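Local structure of reticulocyte-binding protein 2a (Plasmodium vivax, 4Z8N) at residues K35-Y40 / D149-M154; Y42-N47 / N138-T143; K132-L137 / T248-Y253. The protein probably binds a receptor on the surface of red blood cells during parasite invasion, through the largely helical erythrocyte-binding domain described here. All blocks are in the same frame, centred on the assembly; numbering follows the deposited sequence.

Contact 1 of 3, residues K35-Y40 / D149-M154; sequences KYYITY and DTYEIM
Two first torsions bring Y37 and M154 together: Y37 turns its ring away from its own backbone N (chi1 -162°) so that it reaches across to helix 149-162, while M154 starts beside its backbone N (chi1 -67°) and then bends at both following torsions, folding back over that ring. CG of M154 stands 3.5 Å from the centroid of the Y37 ring, only 5° off the ring normal, a CH-pi contact in which a weakly polarised C-H meets the pi cloud. The sulfur lies over the face as well, with SD of M154 4.6 Å from the same centroid. Methionine suits the place because its unbranched, flexible chain can follow a flat surface. Its methyl group goes on to the second tyrosine, where CE of M154 is 4.0 Å from CE1 of Y36. T150, one helical turn before M154, approaches the Y37 ring obliquely, and its CG2 lies 3.5 Å from the backbone O of Y37. At the phenol end, OH of Y37 is 3.5 Å from CD1 of Y151, the two side chains running alongside each other. Y37 also meets the ring of Y253 on helix 246-297. The arrangement is a Met-aromatic contact, here joining the C-terminal end of helix 26-37 to the start of helix 149-162 at one end of the helical erythrocyte-binding domain.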
loop_
_atom_site.group_PDB
_atom_site.type_symbol
_atom_site.label_atom_id
_atom_site.label_comp_id
_atom_site.label_asym_id
_atom_site.label_seq_id
_atom_site.Cartn_x
_atom_site.Cartn_y
_atom_site.Cartn_z
ATOM N N LYS A 35 -20.337 6.076 -1.692
ATOM C CA LYS A 35 -20.930 7.403 -1.566
ATOM C C LYS A 35 -21.460 7.951 -2.890
ATOM O O LYS A 35 -22.575 8.464 -2.940
ATOM C CB LYS A 35 -19.919 8.382 -0.968
ATOM C CG LYS A 35 -20.457 9.790 -0.791
ATOM C CD LYS A 35 -19.445 10.684 -0.093
ATOM C CE LYS A 35 -19.637 10.666 1.412
ATOM N NZ LYS A 35 -20.623 11.696 1.852
ATOM N N TYR A 36 -20.684 7.838 -3.964
ATOM C CA TYR A 36 -21.165 8.336 -5.251
ATOM C C TYR A 36 -21.660 7.207 -6.156
ATOM O O TYR A 36 -22.145 7.451 -7.262
ATOM C CB TYR A 36 -20.084 9.162 -5.958
ATOM C CG TYR A 36 -18.844 8.407 -6.377
ATOM C CD1 TYR A 36 -18.751 7.836 -7.640
ATOM C CD2 TYR A 36 -17.754 8.294 -5.526
ATOM C CE1 TYR A 36 -17.613 7.157 -8.038
ATOM C CE2 TYR A 36 -16.612 7.616 -5.914
ATOM C CZ TYR A 36 -16.547 7.050 -7.171
ATOM O OH TYR A 36 -15.415 6.375 -7.566
ATOM N N TYR A 37 -21.556 5.975 -5.671
ATOM C CA TYR A 37 -22.117 4.828 -6.375
ATOM C C TYR A 37 -23.644 4.928 -6.426
ATOM O O TYR A 37 -24.252 4.745 -7.480
ATOM C CB TYR A 37 -21.694 3.520 -5.693
ATOM C CG TYR A 37 -21.845 2.280 -6.553
ATOM C CD1 TYR A 37 -23.102 1.783 -6.888
ATOM C CD2 TYR A 37 -20.726 1.595 -7.016
ATOM C CE1 TYR A 37 -23.241 0.654 -7.671
ATOM C CE2 TYR A 37 -20.855 0.458 -7.795
ATOM C CZ TYR A 37 -22.115 -0.008 -8.118
ATOM O OH TYR A 37 -22.251 -1.136 -8.894
ATOM N N ILE A 38 -24.248 5.229 -5.280
ATOM C CA ILE A 38 -25.704 5.225 -5.135
ATOM C C ILE A 38 -26.332 6.610 -5.294
ATOM O O ILE A 38 -27.419 6.871 -4.773
ATOM C CB ILE A 38 -26.115 4.662 -3.763
ATOM C CG1 ILE A 38 -25.493 5.497 -2.640
ATOM C CG2 ILE A 38 -25.691 3.208 -3.641
ATOM C CD1 ILE A 38 -25.940 5.093 -1.249
ATOM N N THR A 39 -25.652 7.484 -6.031
ATOM C CA THR A 39 -26.058 8.881 -6.147
ATOM C C THR A 39 -27.431 9.074 -6.801
ATOM O O THR A 39 -28.058 10.120 -6.635
ATOM C CB THR A 39 -25.008 9.696 -6.939
ATOM O OG1 THR A 39 -25.446 11.055 -7.065
ATOM C CG2 THR A 39 -24.790 9.102 -8.323
ATOM N N TYR A 40 -27.906 8.070 -7.529
ATOM C CA TYR A 40 -29.189 8.195 -8.213
ATOM C C TYR A 40 -30.322 7.476 -7.485
ATOM O O TYR A 40 -31.482 7.557 -7.893
ATOM C CB TYR A 40 -29.073 7.692 -9.651
ATOM C CG TYR A 40 -28.881 8.817 -10.638
ATOM C CD1 TYR A 40 -27.611 9.278 -10.964
ATOM C CD2 TYR A 40 -29.975 9.439 -11.227
ATOM C CE1 TYR A 40 -27.437 10.318 -11.859
ATOM C CE2 TYR A 40 -29.811 10.474 -12.121
ATOM C CZ TYR A 40 -28.543 10.909 -12.435
ATOM O OH TYR A 40 -28.387 11.942 -13.326
ATOM N N ASP A 149 -29.556 -0.633 -14.004
ATOM C CA ASP A 149 -28.958 0.515 -14.685
ATOM C C ASP A 149 -27.707 1.026 -13.973
ATOM O O ASP A 149 -26.633 1.091 -14.570
ATOM C CB ASP A 149 -29.974 1.654 -14.816
ATOM C CG ASP A 149 -31.067 1.348 -15.821
ATOM O OD1 ASP A 149 -30.898 0.404 -16.620
ATOM O OD2 ASP A 149 -32.095 2.060 -15.815
ATOM N N THR A 150 -27.856 1.389 -12.701
ATOM C CA THR A 150 -26.760 1.956 -11.918
ATOM C C THR A 150 -25.572 1.001 -11.844
ATOM O O THR A 150 -24.418 1.424 -11.948
ATOM C CB THR A 150 -27.224 2.320 -10.491
ATOM O OG1 THR A 150 -28.035 3.499 -10.540
ATOM C CG2 THR A 150 -26.038 2.580 -9.578
ATOM N N TYR A 151 -25.860 -0.287 -11.681
ATOM C CA TYR A 151 -24.812 -1.298 -11.644
ATOM C C TYR A 151 -24.027 -1.330 -12.951
ATOM O O TYR A 151 -22.799 -1.399 -12.942
ATOM C CB TYR A 151 -25.399 -2.682 -11.354
ATOM C CG TYR A 151 -24.393 -3.801 -11.512
ATOM C CD1 TYR A 151 -23.437 -4.042 -10.534
ATOM C CD2 TYR A 151 -24.395 -4.611 -12.641
ATOM C CE1 TYR A 151 -22.513 -5.059 -10.675
ATOM C CE2 TYR A 151 -23.473 -5.631 -12.790
ATOM C CZ TYR A 151 -22.535 -5.850 -11.803
ATOM O OH TYR A 151 -21.614 -6.862 -11.943
ATOM N N GLU A 152 -24.739 -1.275 -14.073
ATOM C CA GLU A 152 -24.093 -1.338 -15.378
ATOM C C GLU A 152 -23.274 -0.077 -15.652
ATOM O O GLU A 152 -22.193 -0.147 -16.242
ATOM C CB GLU A 152 -25.128 -1.550 -16.485
ATOM C CG GLU A 152 -24.516 -1.716 -17.867
ATOM C CD GLU A 152 -25.553 -1.949 -18.949
ATOM O OE1 GLU A 152 -26.436 -1.085 -19.126
ATOM O OE2 GLU A 152 -25.482 -2.999 -19.622
ATOM N N ILE A 153 -23.789 1.070 -15.218
ATOM C CA ILE A 153 -23.079 2.338 -15.377
ATOM C C ILE A 153 -21.761 2.335 -14.611
ATOM O O ILE A 153 -20.704 2.634 -15.170
ATOM C CB ILE A 153 -23.928 3.528 -14.897
ATOM C CG1 ILE A 153 -25.137 3.720 -15.813
ATOM C CG2 ILE A 153 -23.089 4.798 -14.850
ATOM C CD1 ILE A 153 -24.769 3.979 -17.253
ATOM N N MET A 154 -21.835 1.990 -13.331
ATOM C CA MET A 154 -20.661 1.989 -12.467
ATOM C C MET A 154 -19.636 0.954 -12.913
ATOM O O MET A 154 -18.432 1.193 -12.831
ATOM C CB MET A 154 -21.068 1.733 -11.017
ATOM C CG MET A 154 -21.879 2.856 -10.389
ATOM S SD MET A 154 -21.020 4.438 -10.451
ATOM C CE MET A 154 -19.482 4.015 -9.631
#

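Contact 2 of 3, residues Y42-N47 / N138-T143; sequences YEAKKN and NSVKCT
E43 meets S139 with the aliphatic part of its side chain: CG of E43 lies 3.9 Å from CB of S139. The chain of E43 is extended, with CG anti to the backbone N (chi1 -176°), which lays it along S139, its carboxylate beside the serine and its backbone carbonyl. There OE1 of E43 is 5.4 Å from NZ of K141, too far for a salt bridge, although the opposite charges probably attract weakly across this exposed edge. A44 follows, and its small methyl lets the two backbones come close, their CA atoms at A44 and S139 being 4.9 Å apart. CB of S139 rests 3.7 Å from the backbone N of A44, and CB of A44 also reaches CG2 of V140 at 4.3 Å. One turn after E43, N47 supplies the polar link: its ND2 donates to OG of S139 at 3.1 Å. The hydroxyl is almost in the amide plane, but the N-H...OG angle is only 135°, so the bond is not straight. The same hydroxyl is hydrogen-bonded to the carbonyl of I136, tying the loop to helices 42-69 and 119-136. Loop 138-143 thus lies against the first turns of helix 42-69 and continues past C142, whose disulfide to C146 closes a short ring, to helix 149-162.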
loop_
_atom_site.group_PDB
_atom_site.type_symbol
_atom_site.label_atom_id
_atom_site.label_comp_id
_atom_site.label_asym_id
_atom_site.label_seq_id
_atom_site.Cartn_x
_atom_site.Cartn_y
_atom_site.Cartn_z
ATOM N N TYR A 42 -32.077 8.232 -4.624
ATOM C CA TYR A 42 -32.105 9.495 -3.899
ATOM C C TYR A 42 -32.176 9.340 -2.384
ATOM O O TYR A 42 -31.314 9.863 -1.683
ATOM C CB TYR A 42 -33.266 10.345 -4.414
ATOM C CG TYR A 42 -33.236 10.484 -5.921
ATOM C CD1 TYR A 42 -32.103 10.968 -6.566
ATOM C CD2 TYR A 42 -34.327 10.119 -6.699
ATOM C CE1 TYR A 42 -32.057 11.092 -7.943
ATOM C CE2 TYR A 42 -34.292 10.241 -8.080
ATOM C CZ TYR A 42 -33.153 10.729 -8.695
ATOM O OH TYR A 42 -33.107 10.854 -10.065
ATOM N N GLU A 43 -33.165 8.607 -1.881
ATOM C CA GLU A 43 -33.327 8.464 -0.436
ATOM C C GLU A 43 -32.159 7.708 0.194
ATOM O O GLU A 43 -31.710 8.047 1.292
ATOM C CB GLU A 43 -34.645 7.765 -0.093
ATOM C CG GLU A 43 -34.892 7.683 1.409
ATOM C CD GLU A 43 -36.193 6.990 1.764
ATOM O OE1 GLU A 43 -36.829 6.405 0.861
ATOM O OE2 GLU A 43 -36.577 7.027 2.952
ATOM N N ALA A 44 -31.667 6.686 -0.499
ATOM C CA ALA A 44 -30.522 5.928 -0.011
ATOM C C ALA A 44 -29.285 6.819 0.057
ATOM O O ALA A 44 -28.471 6.695 0.972
ATOM C CB ALA A 44 -30.265 4.718 -0.896
ATOM N N LYS A 45 -29.162 7.729 -0.905
ATOM C CA LYS A 45 -28.030 8.651 -0.955
ATOM C C LYS A 45 -28.040 9.637 0.216
ATOM O O LYS A 45 -27.003 9.873 0.830
ATOM C CB LYS A 45 -28.019 9.417 -2.282
ATOM C CG LYS A 45 -26.919 10.475 -2.397
ATOM C CD LYS A 45 -25.570 9.857 -2.742
ATOM C CE LYS A 45 -24.546 10.921 -3.139
ATOM N NZ LYS A 45 -23.622 11.294 -2.028
ATOM N N LYS A 46 -29.199 10.216 0.528
ATOM C CA LYS A 46 -29.265 11.192 1.615
ATOM C C LYS A 46 -29.015 10.509 2.955
ATOM O O LYS A 46 -28.309 11.053 3.809
ATOM C CB LYS A 46 -30.610 11.944 1.636
ATOM C CG LYS A 46 -31.777 11.237 0.991
ATOM C CD LYS A 46 -33.001 12.146 0.810
ATOM C CE LYS A 46 -32.797 13.150 -0.324
ATOM N NZ LYS A 46 -34.068 13.805 -0.758
ATOM N N ASN A 47 -29.587 9.322 3.138
ATOM C CA ASN A 47 -29.354 8.559 4.357
ATOM C C ASN A 47 -27.891 8.153 4.507
ATOM O O ASN A 47 -27.338 8.197 5.607
ATOM C CB ASN A 47 -30.244 7.314 4.402
ATOM C CG ASN A 47 -31.687 7.638 4.741
ATOM O OD1 ASN A 47 -31.966 8.615 5.434
ATOM N ND2 ASN A 47 -32.610 6.802 4.273
ATOM N N ASN A 138 -31.967 -0.359 1.920
ATOM C CA ASN A 138 -33.377 -0.727 1.926
ATOM C C ASN A 138 -34.219 0.446 1.436
ATOM O O ASN A 138 -35.388 0.284 1.087
ATOM C CB ASN A 138 -33.840 -1.158 3.322
ATOM C CG ASN A 138 -33.279 -2.507 3.739
ATOM O OD1 ASN A 138 -32.981 -3.358 2.900
ATOM N ND2 ASN A 138 -33.148 -2.713 5.045
ATOM N N SER A 139 -33.608 1.628 1.413
ATOM C CA SER A 139 -34.270 2.842 0.945
ATOM C C SER A 139 -34.455 2.832 -0.568
ATOM O O SER A 139 -35.224 3.626 -1.110
ATOM C CB SER A 139 -33.475 4.081 1.364
ATOM O OG SER A 139 -33.426 4.203 2.775
ATOM N N VAL A 140 -33.739 1.941 -1.246
ATOM C CA VAL A 140 -33.951 1.732 -2.673
ATOM C C VAL A 140 -35.381 1.251 -2.878
ATOM O O VAL A 140 -35.752 0.166 -2.430
ATOM C CB VAL A 140 -32.958 0.719 -3.260
ATOM C CG1 VAL A 140 -33.247 0.491 -4.734
ATOM C CG2 VAL A 140 -31.532 1.208 -3.065
ATOM N N LYS A 141 -36.177 2.069 -3.556
ATOM C CA LYS A 141 -37.628 1.909 -3.562
ATOM C C LYS A 141 -38.126 0.620 -4.219
ATOM O O LYS A 141 -39.160 0.084 -3.818
ATOM C CB LYS A 141 -38.269 3.124 -4.234
ATOM C CG LYS A 141 -37.983 4.425 -3.494
ATOM C CD LYS A 141 -38.734 5.603 -4.089
ATOM C CE LYS A 141 -38.624 6.823 -3.185
ATOM N NZ LYS A 141 -38.536 8.092 -3.957
ATOM N N CYS A 142 -37.402 0.120 -5.216
ATOM C CA CYS A 142 -37.759 -1.161 -5.822
ATOM C C CYS A 142 -37.491 -2.292 -4.827
ATOM O O CYS A 142 -36.594 -2.189 -3.995
ATOM C CB CYS A 142 -36.985 -1.387 -7.122
ATOM S SG CYS A 142 -35.240 -1.793 -6.897
ATOM N N THR A 143 -38.270 -3.368 -4.909
ATOM C CA THR A 143 -38.199 -4.440 -3.915
ATOM C C THR A 143 -37.713 -5.764 -4.515
ATOM O O THR A 143 -36.775 -6.380 -4.003
ATOM C CB THR A 143 -39.580 -4.655 -3.235
ATOM O OG1 THR A 143 -39.706 -3.767 -2.118
ATOM C CG2 THR A 143 -39.729 -6.086 -2.732
#

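Contact 3 of 3, residues K132-L137 / T248-Y253; sequences KIYSIL and TLKKLY
The C-terminal end of helix 119-136 is linked here to an early part of helix 246-297, the long last helix of the erythrocyte-binding domain, through a lysine that reaches a main-chain carbonyl. NZ of K250 donates to the backbone O of Y134 at 2.5 Å, shorter than is usual for an N-H...O bond, so the exact length is doubtful and says nothing about strength. Carbonyls in the last turn of a helix lack the N-H of a following turn to accept from, and a lysine is long enough to supply a donor from a neighbouring helix. Its ammonium is also hydrogen-bonded to OD1 of N138, just beyond the helix, which gives the charge a second partner. K250 leaves its backbone with CG anti to the carbonyl carbon (chi1 -68°) and bends at chi3, which turns the ammonium end toward the helix terminus. The methylenes are used too: CD of K250 packs 3.7 Å from CB of L137, and the two side chains run past one another, pointing opposite ways. CG of K250 lies 4.0 Å from CD2 of L137. That same leucine methyl approaches the Y253 ring obliquely, with CD2 of L137 4.0 Å from CD2 of Y253, so a branched apolar residue bridges lysine and tyrosine. CD of K250 also comes obliquely to the Y134 ring, 4.4 Å from CD2 of Y134. Beyond the pair, Y253 hydrogen-bonds through its OH to H41, and its side chain packs against T150 and Y151 of helix 149-162, while L137 touches F254 on helix 246-297 and I133 and I136 lean on helix 42-69.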
loop_
_atom_site.group_PDB
_atom_site.type_symbol
_atom_site.label_atom_id
_atom_site.label_comp_id
_atom_site.label_asym_id
_atom_site.label_seq_id
_atom_site.Cartn_x
_atom_site.Cartn_y
_atom_site.Cartn_z
ATOM N N LYS A 132 -24.229 -1.412 8.504
ATOM C CA LYS A 132 -25.230 -0.354 8.490
ATOM C C LYS A 132 -25.593 0.031 7.058
ATOM O O LYS A 132 -26.727 0.419 6.783
ATOM C CB LYS A 132 -24.729 0.869 9.262
ATOM C CG LYS A 132 -25.805 1.897 9.570
ATOM C CD LYS A 132 -25.354 2.860 10.657
ATOM C CE LYS A 132 -26.511 3.722 11.138
ATOM N NZ LYS A 132 -26.159 4.495 12.362
ATOM N N ILE A 133 -24.627 -0.088 6.152
ATOM C CA ILE A 133 -24.850 0.219 4.743
ATOM C C ILE A 133 -25.934 -0.678 4.144
ATOM O O ILE A 133 -26.767 -0.218 3.362
ATOM C CB ILE A 133 -23.549 0.072 3.921
ATOM C CG1 ILE A 133 -22.471 1.021 4.451
ATOM C CG2 ILE A 133 -23.804 0.353 2.446
ATOM C CD1 ILE A 133 -21.201 1.033 3.622
ATOM N N TYR A 134 -25.925 -1.952 4.528
ATOM C CA TYR A 134 -26.901 -2.920 4.029
ATOM C C TYR A 134 -28.340 -2.488 4.297
ATOM O O TYR A 134 -29.213 -2.653 3.445
ATOM C CB TYR A 134 -26.657 -4.297 4.650
ATOM C CG TYR A 134 -25.582 -5.111 3.965
ATOM C CD1 TYR A 134 -24.241 -4.944 4.292
ATOM C CD2 TYR A 134 -25.909 -6.052 2.995
ATOM C CE1 TYR A 134 -23.256 -5.688 3.671
ATOM C CE2 TYR A 134 -24.931 -6.801 2.369
ATOM C CZ TYR A 134 -23.606 -6.615 2.711
ATOM O OH TYR A 134 -22.626 -7.356 2.091
ATOM N N SER A 135 -28.587 -1.940 5.483
ATOM C CA SER A 135 -29.933 -1.514 5.852
ATOM C C SER A 135 -30.286 -0.172 5.218
ATOM O O SER A 135 -31.456 0.121 4.983
ATOM C CB SER A 135 -30.074 -1.431 7.375
ATOM O OG SER A 135 -29.284 -0.382 7.906
ATOM N N ILE A 136 -29.271 0.640 4.944
ATOM C CA ILE A 136 -29.483 1.934 4.305
ATOM C C ILE A 136 -29.989 1.745 2.878
ATOM O O ILE A 136 -30.822 2.513 2.393
ATOM C CB ILE A 136 -28.190 2.778 4.300
ATOM C CG1 ILE A 136 -27.821 3.183 5.727
ATOM C CG2 ILE A 136 -28.348 4.024 3.440
ATOM C CD1 ILE A 136 -26.604 4.074 5.807
ATOM N N LEU A 137 -29.505 0.697 2.217
ATOM C CA LEU A 137 -29.914 0.409 0.848
ATOM C C LEU A 137 -31.302 -0.226 0.774
ATOM O O LEU A 137 -31.763 -0.592 -0.307
ATOM C CB LEU A 137 -28.885 -0.495 0.165
ATOM C CG LEU A 137 -28.037 0.205 -0.901
ATOM C CD1 LEU A 137 -27.302 1.396 -0.309
ATOM C CD2 LEU A 137 -27.059 -0.769 -1.544
ATOM N N THR A 248 -29.992 -9.223 -4.243
ATOM C CA THR A 248 -28.960 -9.482 -5.236
ATOM C C THR A 248 -28.258 -8.185 -5.623
ATOM O O THR A 248 -27.033 -8.138 -5.735
ATOM C CB THR A 248 -29.550 -10.144 -6.498
ATOM O OG1 THR A 248 -30.125 -11.409 -6.152
ATOM C CG2 THR A 248 -28.473 -10.349 -7.554
ATOM N N LEU A 249 -29.050 -7.135 -5.813
ATOM C CA LEU A 249 -28.540 -5.838 -6.243
ATOM C C LEU A 249 -27.511 -5.270 -5.273
ATOM O O LEU A 249 -26.492 -4.720 -5.694
ATOM C CB LEU A 249 -29.692 -4.847 -6.409
ATOM C CG LEU A 249 -29.342 -3.544 -7.127
ATOM C CD1 LEU A 249 -29.122 -3.803 -8.610
ATOM C CD2 LEU A 249 -30.425 -2.496 -6.910
ATOM N N LYS A 250 -27.786 -5.401 -3.978
ATOM C CA LYS A 250 -26.872 -4.917 -2.948
ATOM C C LYS A 250 -25.504 -5.572 -3.075
ATOM O O LYS A 250 -24.472 -4.904 -2.986
ATOM C CB LYS A 250 -27.442 -5.176 -1.551
ATOM C CG LYS A 250 -28.674 -4.360 -1.210
ATOM C CD LYS A 250 -28.817 -4.208 0.295
ATOM C CE LYS A 250 -30.131 -4.778 0.795
ATOM N NZ LYS A 250 -30.314 -4.548 2.256
ATOM N N LYS A 251 -25.505 -6.884 -3.288
ATOM C CA LYS A 251 -24.265 -7.641 -3.404
ATOM C C LYS A 251 -23.520 -7.285 -4.688
ATOM O O LYS A 251 -22.292 -7.198 -4.692
ATOM C CB LYS A 251 -24.547 -9.142 -3.347
ATOM C CG LYS A 251 -23.360 -9.971 -2.905
ATOM C CD LYS A 251 -23.490 -11.410 -3.358
ATOM C CE LYS A 251 -22.222 -12.176 -3.073
ATOM N NZ LYS A 251 -21.652 -11.808 -1.742
ATOM N N LEU A 252 -24.264 -7.074 -5.771
ATOM C CA LEU A 252 -23.666 -6.641 -7.029
ATOM C C LEU A 252 -22.998 -5.282 -6.850
ATOM O O LEU A 252 -21.869 -5.070 -7.300
ATOM C CB LEU A 252 -24.718 -6.579 -8.141
ATOM C CG LEU A 252 -25.023 -7.885 -8.878
ATOM C CD1 LEU A 252 -26.053 -7.656 -9.971
ATOM C CD2 LEU A 252 -23.750 -8.484 -9.461
ATOM N N TYR A 253 -23.700 -4.371 -6.181
ATOM C CA TYR A 253 -23.156 -3.055 -5.865
ATOM C C TYR A 253 -21.886 -3.177 -5.027
ATOM O O TYR A 253 -20.846 -2.611 -5.364
ATOM C CB TYR A 253 -24.178 -2.204 -5.104
ATOM C CG TYR A 253 -25.287 -1.591 -5.936
ATOM C CD1 TYR A 253 -25.540 -2.018 -7.234
ATOM C CD2 TYR A 253 -26.079 -0.572 -5.416
ATOM C CE1 TYR A 253 -26.558 -1.448 -7.988
ATOM C CE2 TYR A 253 -27.096 0.002 -6.159
ATOM C CZ TYR A 253 -27.332 -0.438 -7.443
ATOM O OH TYR A 253 -28.344 0.138 -8.178
#

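From the N terminus, helix 26-37 passes through the turn around H41 into helix 42-69, giving the first partners of contacts 1 and 2. The chain then runs through further helices to 119-136, whose end enters contact 3, and the loop after it returns to 42-47, closing contact 2. Helix 149-162 closes contact 1 next, so contact 2 is nested within the loop of contact 1. Contact 3 closes last, when helix 246-297 meets 132-137, and it crosses both others. The three centres lie 10 to 12 Å apart. Together they tie helices 26-37, 42-69, 119-136, 149-162 and 246-297 to one another at one end of the domain.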